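Local coordinates for protein angel homolog 2 (Homo sapiens, PDB 6RVZ) that probably binds mRNA 3'-untranslated regions and probably acts on 2',3'-cyclic phosphate ends of RNA, at residues A[235-240]-A[365-370]; A[168-173]-A[195-200]. One frame throughout, in Å; residues are numbered along the deposited sequence.

Interaction 2 closes in the chain before interaction 1 opens. Their centres lie about 14 Å apart and both reach the same mixed sheet. Strand 171-179 pairs with 189-195, 189-195 runs parallel to 231-236, and 231-236 is antiparallel to 360-369. The two contacts meet at the ends of the middle strands, where Asp-236 O lies 2.9 Å from Leu-196 N, a probable hydrogen bond. Both touch adenosine-2',3'-vanadate. Interaction 2 brings His-195 and Tyr-198 to it, and interaction 1 brings Asp-236 and Asn-238. Strand ends and the loops after them, on one DNase I-like sheet, thus line one ligand pocket, consistent with an active site of this family.

Interaction 1 of 2, residues A[235-240]-A[365-370]; sequences GDFNSV and YIFYSA. With KL2 (adenosine-2',3'-vanadate), chain B.
Phe-367 turns its ring edge to one face of Phe-237, a T-shaped (edge-to-face) pair with centroids 5.7 Å apart and planes at 85°. The touching atom is Phe-367 CE2, 4.1 Å from Phe-237 CE1 near the rim of that face. Tyr-365 meets the Phe-237 ring obliquely, with CD2 3.9 Å from Phe-237 CD1. Phe-237 has CG anti to its carbonyl carbon (chi1 -70°), which lays the ring against Tyr-365 and Phe-367. Ser-239 O lies at the edge of the Tyr-365 ring, in its plane. Tyr-365 OH donates a hydrogen bond of 2.6 Å to Ser-239 O, which ties the loop to the strand. Gly-235 and Tyr-365 form an antiparallel hydrogen-bonded pair, with Tyr-365 N 3.2 Å from Gly-235 O. The backbone angles of Gly-235 call for glycine, since a CB would jam against the preceding carbonyl. The run Gly-Asp-Phe-Asn is characteristic of the endonuclease/exonuclease/phosphatase family, which has the DNase I-like fold. Asp-236 OD1 accepts from Asn-238 N at 3.2 Å, an Asx turn. Asn-238 ND2 then reaches O3' of the vanadate ligand at 3.2 Å, nearly straight. Strand 189-195 touches Phe-237 through Thr-194. Helix 244-251 covers Phe-237 and Phe-367 with Ile-249, and strand 336-338 meets Phe-367 through Ser-338.

Interaction 2 of 2, residues A[168-173]-A[195-200]; sequences RDNVGL and HLLYNP. With KL2 (adenosine-2',3'-vanadate), chain B.
His-195 O is gripped twice, by Asn-170 ND2 at 3.0 Å, a bent bond with ND2 tilted from the carbonyl plane, and by a water that donates to His-195 O at 2.7 Å. That water also accepts from Val-171 N. The contact belongs to the DNase I-like fold: the loop leading into strand 171-179 meets the loop that leads from strand 189-195 to helix 203-221. Asn-170 ND2 has a second acceptor, another water at 2.9 Å. This one also accepts from Tyr-198 N and donates to O5' of the vanadate ligand at 2.8 Å, so Asn-170 acts as a second-shell residue. His-195 NE2 donates directly to ligand O3' at 2.9 Å, bent to 140°, with O3' at the edge of the imidazole, near its plane. The Tyr-198 ring lies with one face against the adenine, the planes only about 23° apart. Tyr-198 OH is 3.4 Å from ligand C2. An alanine here would take this ring away, and the adenine would probably lose the cover on that face and be freer to tilt. Leu-197 CG is anti to the backbone N (chi1 173°), which sends its methyls toward Arg-168. Asn-170 OD1 packs 3.6 Å from Leu-197 CB. Farther out, Leu-197 CD1 rests 3.9 Å from Arg-168 CG, on the aliphatic part of the arginine chain.

Interaction 1 of 2, residues A[235-240]-A[365-370]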
loop_
_atom_site.group_PDB
_atom_site.type_symbol
_atom_site.label_atom_id
_atom_site.label_comp_id
_atom_site.label_asym_id
_atom_site.label_seq_id
_atom_site.Cartn_x
_atom_site.Cartn_y
_atom_site.Cartn_z
ATOM N N GLY A 235 -1.401 -0.517 -0.540
ATOM C CA GLY A 235 -0.226 -0.343 0.295
ATOM C C GLY A 235 0.012 1.098 0.738
ATOM O O GLY A 235 -0.711 2.020 0.359
ATOM N N ASP A 236 1.052 1.231 1.568
ATOM C CA ASP A 236 1.601 2.499 2.007
ATOM C C ASP A 236 2.785 2.827 1.098
ATOM O O ASP A 236 3.847 2.218 1.213
ATOM C CB ASP A 236 1.985 2.395 3.485
ATOM C CG ASP A 236 2.431 3.697 4.123
ATOM O OD1 ASP A 236 2.808 4.625 3.374
ATOM O OD2 ASP A 236 2.400 3.768 5.371
ATOM N N PHE A 237 2.588 3.786 0.186
ATOM C CA PHE A 237 3.581 4.123 -0.822
ATOM C C PHE A 237 4.445 5.304 -0.372
ATOM O O PHE A 237 5.374 5.687 -1.081
ATOM C CB PHE A 237 2.881 4.394 -2.157
ATOM C CG PHE A 237 2.292 3.163 -2.800
ATOM C CD1 PHE A 237 1.088 2.638 -2.356
ATOM C CD2 PHE A 237 2.951 2.517 -3.836
ATOM C CE1 PHE A 237 0.552 1.499 -2.937
ATOM C CE2 PHE A 237 2.413 1.379 -4.417
ATOM C CZ PHE A 237 1.215 0.871 -3.967
ATOM N N ASN A 238 4.138 5.875 0.805
ATOM C CA ASN A 238 4.893 6.980 1.385
ATOM C C ASN A 238 5.073 8.095 0.351
ATOM O O ASN A 238 6.098 8.774 0.329
ATOM C CB ASN A 238 6.216 6.495 1.992
ATOM C CG ASN A 238 6.098 6.121 3.456
ATOM O OD1 ASN A 238 5.496 6.852 4.241
ATOM N ND2 ASN A 238 6.679 4.996 3.839
ATOM N N SER A 239 4.041 8.286 -0.482
ATOM C CA SER A 239 4.023 9.278 -1.545
ATOM C C SER A 239 2.627 9.894 -1.596
ATOM O O SER A 239 1.643 9.186 -1.394
ATOM C CB SER A 239 4.400 8.667 -2.877
ATOM O OG SER A 239 5.638 7.976 -2.796
ATOM N N VAL A 240 2.552 11.202 -1.872
ATOM C CA VAL A 240 1.311 11.956 -1.750
ATOM C C VAL A 240 0.637 12.043 -3.118
ATOM O O VAL A 240 1.297 11.886 -4.146
ATOM C CB VAL A 240 1.554 13.353 -1.144
ATOM C CG1 VAL A 240 2.153 13.258 0.250
ATOM C CG2 VAL A 240 2.415 14.236 -2.036
ATOM N N TYR A 365 -3.088 3.936 -0.526
ATOM C CA TYR A 365 -3.887 3.854 -1.740
ATOM C C TYR A 365 -4.425 2.435 -1.929
ATOM O O TYR A 365 -3.805 1.463 -1.498
ATOM C CB TYR A 365 -3.063 4.276 -2.961
ATOM C CG TYR A 365 -2.436 5.643 -2.856
ATOM C CD1 TYR A 365 -3.106 6.779 -3.283
ATOM C CD2 TYR A 365 -1.171 5.805 -2.310
ATOM C CE1 TYR A 365 -2.536 8.039 -3.174
ATOM C CE2 TYR A 365 -0.588 7.055 -2.193
ATOM C CZ TYR A 365 -1.271 8.177 -2.628
ATOM O OH TYR A 365 -0.698 9.408 -2.519
ATOM N N ILE A 366 -5.604 2.343 -2.559
ATOM C CA ILE A 366 -6.058 1.128 -3.216
ATOM C C ILE A 366 -6.161 1.435 -4.708
ATOM O O ILE A 366 -7.025 2.204 -5.122
ATOM C CB ILE A 366 -7.401 0.626 -2.644
ATOM C CG1 ILE A 366 -7.320 0.342 -1.141
ATOM C CG2 ILE A 366 -7.885 -0.593 -3.421
ATOM C CD1 ILE A 366 -8.647 -0.035 -0.506
ATOM N N PHE A 367 -5.246 0.855 -5.496
ATOM C CA PHE A 367 -5.295 0.928 -6.948
ATOM C C PHE A 367 -5.954 -0.339 -7.486
ATOM O O PHE A 367 -5.870 -1.390 -6.854
ATOM C CB PHE A 367 -3.887 1.100 -7.527
ATOM C CG PHE A 367 -3.179 2.369 -7.121
ATOM C CD1 PHE A 367 -3.534 3.588 -7.677
ATOM C CD2 PHE A 367 -2.148 2.343 -6.196
ATOM C CE1 PHE A 367 -2.879 4.754 -7.311
ATOM C CE2 PHE A 367 -1.492 3.510 -5.832
ATOM C CZ PHE A 367 -1.857 4.712 -6.391
ATOM N N TYR A 368 -6.606 -0.225 -8.653
ATOM C CA TYR A 368 -7.265 -1.355 -9.291
ATOM C C TYR A 368 -7.285 -1.162 -10.809
ATOM O O TYR A 368 -7.261 -0.032 -11.295
ATOM C CB TYR A 368 -8.679 -1.532 -8.727
ATOM C CG TYR A 368 -9.636 -0.418 -9.073
ATOM C CD1 TYR A 368 -10.547 -0.555 -10.108
ATOM C CD2 TYR A 368 -9.622 0.781 -8.377
ATOM C CE1 TYR A 368 -11.423 0.468 -10.440
ATOM C CE2 TYR A 368 -10.488 1.815 -8.697
ATOM C CZ TYR A 368 -11.393 1.656 -9.732
ATOM O OH TYR A 368 -12.251 2.665 -10.052
ATOM N N SER A 369 -7.332 -2.283 -11.544
ATOM C CA SER A 369 -7.472 -2.276 -12.992
ATOM C C SER A 369 -8.858 -1.763 -13.371
ATOM O O SER A 369 -9.859 -2.284 -12.884
ATOM C CB SER A 369 -7.245 -3.652 -13.574
ATOM O OG SER A 369 -6.137 -4.291 -12.965
ATOM N N ALA A 370 -8.904 -0.752 -14.251
ATOM C CA ALA A 370 -10.155 -0.153 -14.695
ATOM C C ALA A 370 -10.346 -0.403 -16.196
ATOM O O ALA A 370 -9.439 -0.006 -16.958
ATOM C CB ALA A 370 -10.155 1.321 -14.370
HETATM O O2V KL2 B . 4.872 7.537 7.747
HETATM V V KL2 B . 4.781 5.567 7.714
HETATM O "O2'" KL2 B . 5.823 5.478 9.405
HETATM O O1V KL2 B . 3.819 5.595 5.846
HETATM O O3V KL2 B . 3.197 4.559 8.649
HETATM O "O3'" KL2 B . 6.340 4.527 7.028
HETATM C "C3'" KL2 B . 7.426 4.467 7.955
HETATM C "C2'" KL2 B . 7.211 5.414 9.119
HETATM C "C4'" KL2 B . 7.579 3.133 8.662
HETATM C "C5'" KL2 B . 8.345 2.129 7.805
HETATM O "O5'" KL2 B . 9.708 2.544 7.655
HETATM O "O4'" KL2 B . 8.241 3.444 9.904
HETATM C "C1'" KL2 B . 8.000 4.817 10.269
HETATM N N1 KL2 B . 10.163 9.464 11.224
HETATM C C2 KL2 B . 8.860 9.154 11.107
HETATM N N3 KL2 B . 8.457 7.897 10.860
HETATM C C4 KL2 B . 9.368 6.906 10.716
HETATM C C5 KL2 B . 10.718 7.207 10.826
HETATM C C6 KL2 B . 11.110 8.513 11.086
HETATM N N6 KL2 B . 12.422 8.830 11.199
HETATM N N7 KL2 B . 11.403 6.068 10.638
HETATM C C8 KL2 B . 10.495 5.099 10.423
HETATM N N9 KL2 B . 9.260 5.597 10.464
#

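Interaction 2 of 2, residues A[168-173]-A[195-200]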
loop_
_atom_site.group_PDB
_atom_site.type_symbol
_atom_site.label_atom_id
_atom_site.label_comp_id
_atom_site.label_asym_id
_atom_site.label_seq_id
_atom_site.Cartn_x
_atom_site.Cartn_y
_atom_site.Cartn_z
ATOM N N ARG A 168 17.813 -1.122 1.161
ATOM C CA ARG A 168 16.730 -0.934 2.119
ATOM C C ARG A 168 15.907 -2.217 2.255
ATOM O O ARG A 168 15.812 -3.002 1.313
ATOM C CB ARG A 168 15.852 0.249 1.693
ATOM C CG ARG A 168 16.597 1.567 1.522
ATOM C CD ARG A 168 17.644 1.831 2.593
ATOM N NE ARG A 168 17.589 3.200 3.089
ATOM C CZ ARG A 168 18.363 4.200 2.677
ATOM N NH1 ARG A 168 19.285 4.002 1.750
ATOM N NH2 ARG A 168 18.209 5.403 3.201
ATOM N N ASP A 169 15.272 -2.379 3.427
ATOM C CA ASP A 169 14.707 -3.643 3.885
ATOM C C ASP A 169 13.240 -3.818 3.476
ATOM O O ASP A 169 12.624 -4.815 3.847
ATOM C CB ASP A 169 14.841 -3.770 5.409
ATOM C CG ASP A 169 14.090 -2.711 6.210
ATOM O OD1 ASP A 169 13.386 -1.880 5.587
ATOM O OD2 ASP A 169 14.216 -2.718 7.457
ATOM N N ASN A 170 12.682 -2.876 2.703
ATOM C CA ASN A 170 11.262 -2.877 2.373
ATOM C C ASN A 170 10.918 -4.100 1.519
ATOM O O ASN A 170 11.788 -4.672 0.865
ATOM C CB ASN A 170 10.849 -1.573 1.682
ATOM C CG ASN A 170 11.150 -0.345 2.516
ATOM O OD1 ASN A 170 12.252 0.193 2.448
ATOM N ND2 ASN A 170 10.180 0.101 3.300
ATOM N N VAL A 171 9.634 -4.490 1.538
ATOM C CA VAL A 171 9.159 -5.680 0.846
ATOM C C VAL A 171 7.799 -5.413 0.203
ATOM O O VAL A 171 7.128 -4.425 0.500
ATOM C CB VAL A 171 9.072 -6.896 1.794
ATOM C CG1 VAL A 171 10.445 -7.380 2.227
ATOM C CG2 VAL A 171 8.194 -6.616 3.006
ATOM N N GLY A 172 7.412 -6.337 -0.684
ATOM C CA GLY A 172 6.072 -6.426 -1.234
ATOM C C GLY A 172 5.572 -7.868 -1.180
ATOM O O GLY A 172 6.322 -8.775 -0.820
ATOM N N LEU A 173 4.293 -8.056 -1.518
ATOM C CA LEU A 173 3.683 -9.374 -1.575
ATOM C C LEU A 173 2.629 -9.361 -2.677
ATOM O O LEU A 173 1.869 -8.401 -2.786
ATOM C CB LEU A 173 3.070 -9.703 -0.209
ATOM C CG LEU A 173 2.478 -11.105 -0.049
ATOM C CD1 LEU A 173 3.502 -12.183 -0.368
ATOM C CD2 LEU A 173 1.930 -11.304 1.358
ATOM N N HIS A 195 4.843 -1.695 1.388
ATOM C CA HIS A 195 5.160 -0.523 2.185
ATOM C C HIS A 195 6.513 0.007 1.707
ATOM O O HIS A 195 7.550 -0.561 2.042
ATOM C CB HIS A 195 5.153 -0.883 3.681
ATOM C CG HIS A 195 5.228 0.291 4.601
ATOM N ND1 HIS A 195 5.065 0.166 5.967
ATOM C CD2 HIS A 195 5.433 1.605 4.363
ATOM C CE1 HIS A 195 5.175 1.351 6.530
ATOM N NE2 HIS A 195 5.398 2.253 5.566
ATOM N N LEU A 196 6.491 1.078 0.899
ATOM C CA LEU A 196 7.695 1.609 0.272
ATOM C C LEU A 196 8.545 2.369 1.291
ATOM O O LEU A 196 8.037 2.813 2.322
ATOM C CB LEU A 196 7.305 2.525 -0.895
ATOM C CG LEU A 196 6.641 1.853 -2.097
ATOM C CD1 LEU A 196 6.609 2.798 -3.289
ATOM C CD2 LEU A 196 7.345 0.559 -2.472
ATOM N N LEU A 197 9.842 2.518 0.965
ATOM C CA LEU A 197 10.815 3.252 1.767
ATOM C C LEU A 197 10.229 4.587 2.226
ATOM O O LEU A 197 9.655 5.322 1.427
ATOM C CB LEU A 197 12.079 3.483 0.928
ATOM C CG LEU A 197 13.147 4.377 1.559
ATOM C CD1 LEU A 197 13.694 3.754 2.835
ATOM C CD2 LEU A 197 14.273 4.653 0.577
ATOM N N TYR A 198 10.398 4.892 3.518
ATOM C CA TYR A 198 9.898 6.126 4.101
ATOM C C TYR A 198 10.794 7.307 3.728
ATOM O O TYR A 198 10.287 8.345 3.307
ATOM C CB TYR A 198 9.788 5.991 5.621
ATOM C CG TYR A 198 9.502 7.289 6.329
ATOM C CD1 TYR A 198 8.243 7.860 6.290
ATOM C CD2 TYR A 198 10.501 7.962 7.016
ATOM C CE1 TYR A 198 7.975 9.063 6.923
ATOM C CE2 TYR A 198 10.251 9.165 7.654
ATOM C CZ TYR A 198 8.984 9.718 7.607
ATOM O OH TYR A 198 8.729 10.902 8.236
ATOM N N ASN A 199 12.115 7.143 3.899
ATOM C CA ASN A 199 13.083 8.228 3.782
ATOM C C ASN A 199 12.672 9.186 2.663
ATOM O O ASN A 199 12.728 8.831 1.490
ATOM C CB ASN A 199 14.505 7.701 3.563
ATOM C CG ASN A 199 15.560 8.783 3.663
ATOM O OD1 ASN A 199 15.760 9.552 2.726
ATOM N ND2 ASN A 199 16.245 8.849 4.792
ATOM N N PRO A 200 12.228 10.423 2.987
ATOM C CA PRO A 200 11.758 11.369 1.970
ATOM C C PRO A 200 12.724 11.702 0.829
ATOM O O PRO A 200 12.278 11.950 -0.291
ATOM C CB PRO A 200 11.463 12.640 2.787
ATOM C CG PRO A 200 11.136 12.119 4.168
ATOM C CD PRO A 200 12.085 10.955 4.352
HETATM O O2V KL2 B . 4.872 7.537 7.747
HETATM V V KL2 B . 4.781 5.567 7.714
HETATM O "O2'" KL2 B . 5.823 5.478 9.405
HETATM O O1V KL2 B . 3.819 5.595 5.846
HETATM O O3V KL2 B . 3.197 4.559 8.649
HETATM O "O3'" KL2 B . 6.340 4.527 7.028
HETATM C "C3'" KL2 B . 7.426 4.467 7.955
HETATM C "C2'" KL2 B . 7.211 5.414 9.119
HETATM C "C4'" KL2 B . 7.579 3.133 8.662
HETATM C "C5'" KL2 B . 8.345 2.129 7.805
HETATM O "O5'" KL2 B . 9.708 2.544 7.655
HETATM O "O4'" KL2 B . 8.241 3.444 9.904
HETATM C "C1'" KL2 B . 8.000 4.817 10.269
HETATM N N1 KL2 B . 10.163 9.464 11.224
HETATM C C2 KL2 B . 8.860 9.154 11.107
HETATM N N3 KL2 B . 8.457 7.897 10.860
HETATM C C4 KL2 B . 9.368 6.906 10.716
HETATM C C5 KL2 B . 10.718 7.207 10.826
HETATM C C6 KL2 B . 11.110 8.513 11.086
HETATM N N6 KL2 B . 12.422 8.830 11.199
HETATM N N7 KL2 B . 11.403 6.068 10.638
HETATM C C8 KL2 B . 10.495 5.099 10.423
HETATM N N9 KL2 B . 9.260 5.597 10.464
HETATM O O HOH W 1 10.927 2.237 5.149
HETATM O O HOH W 2 8.089 -2.880 3.334
#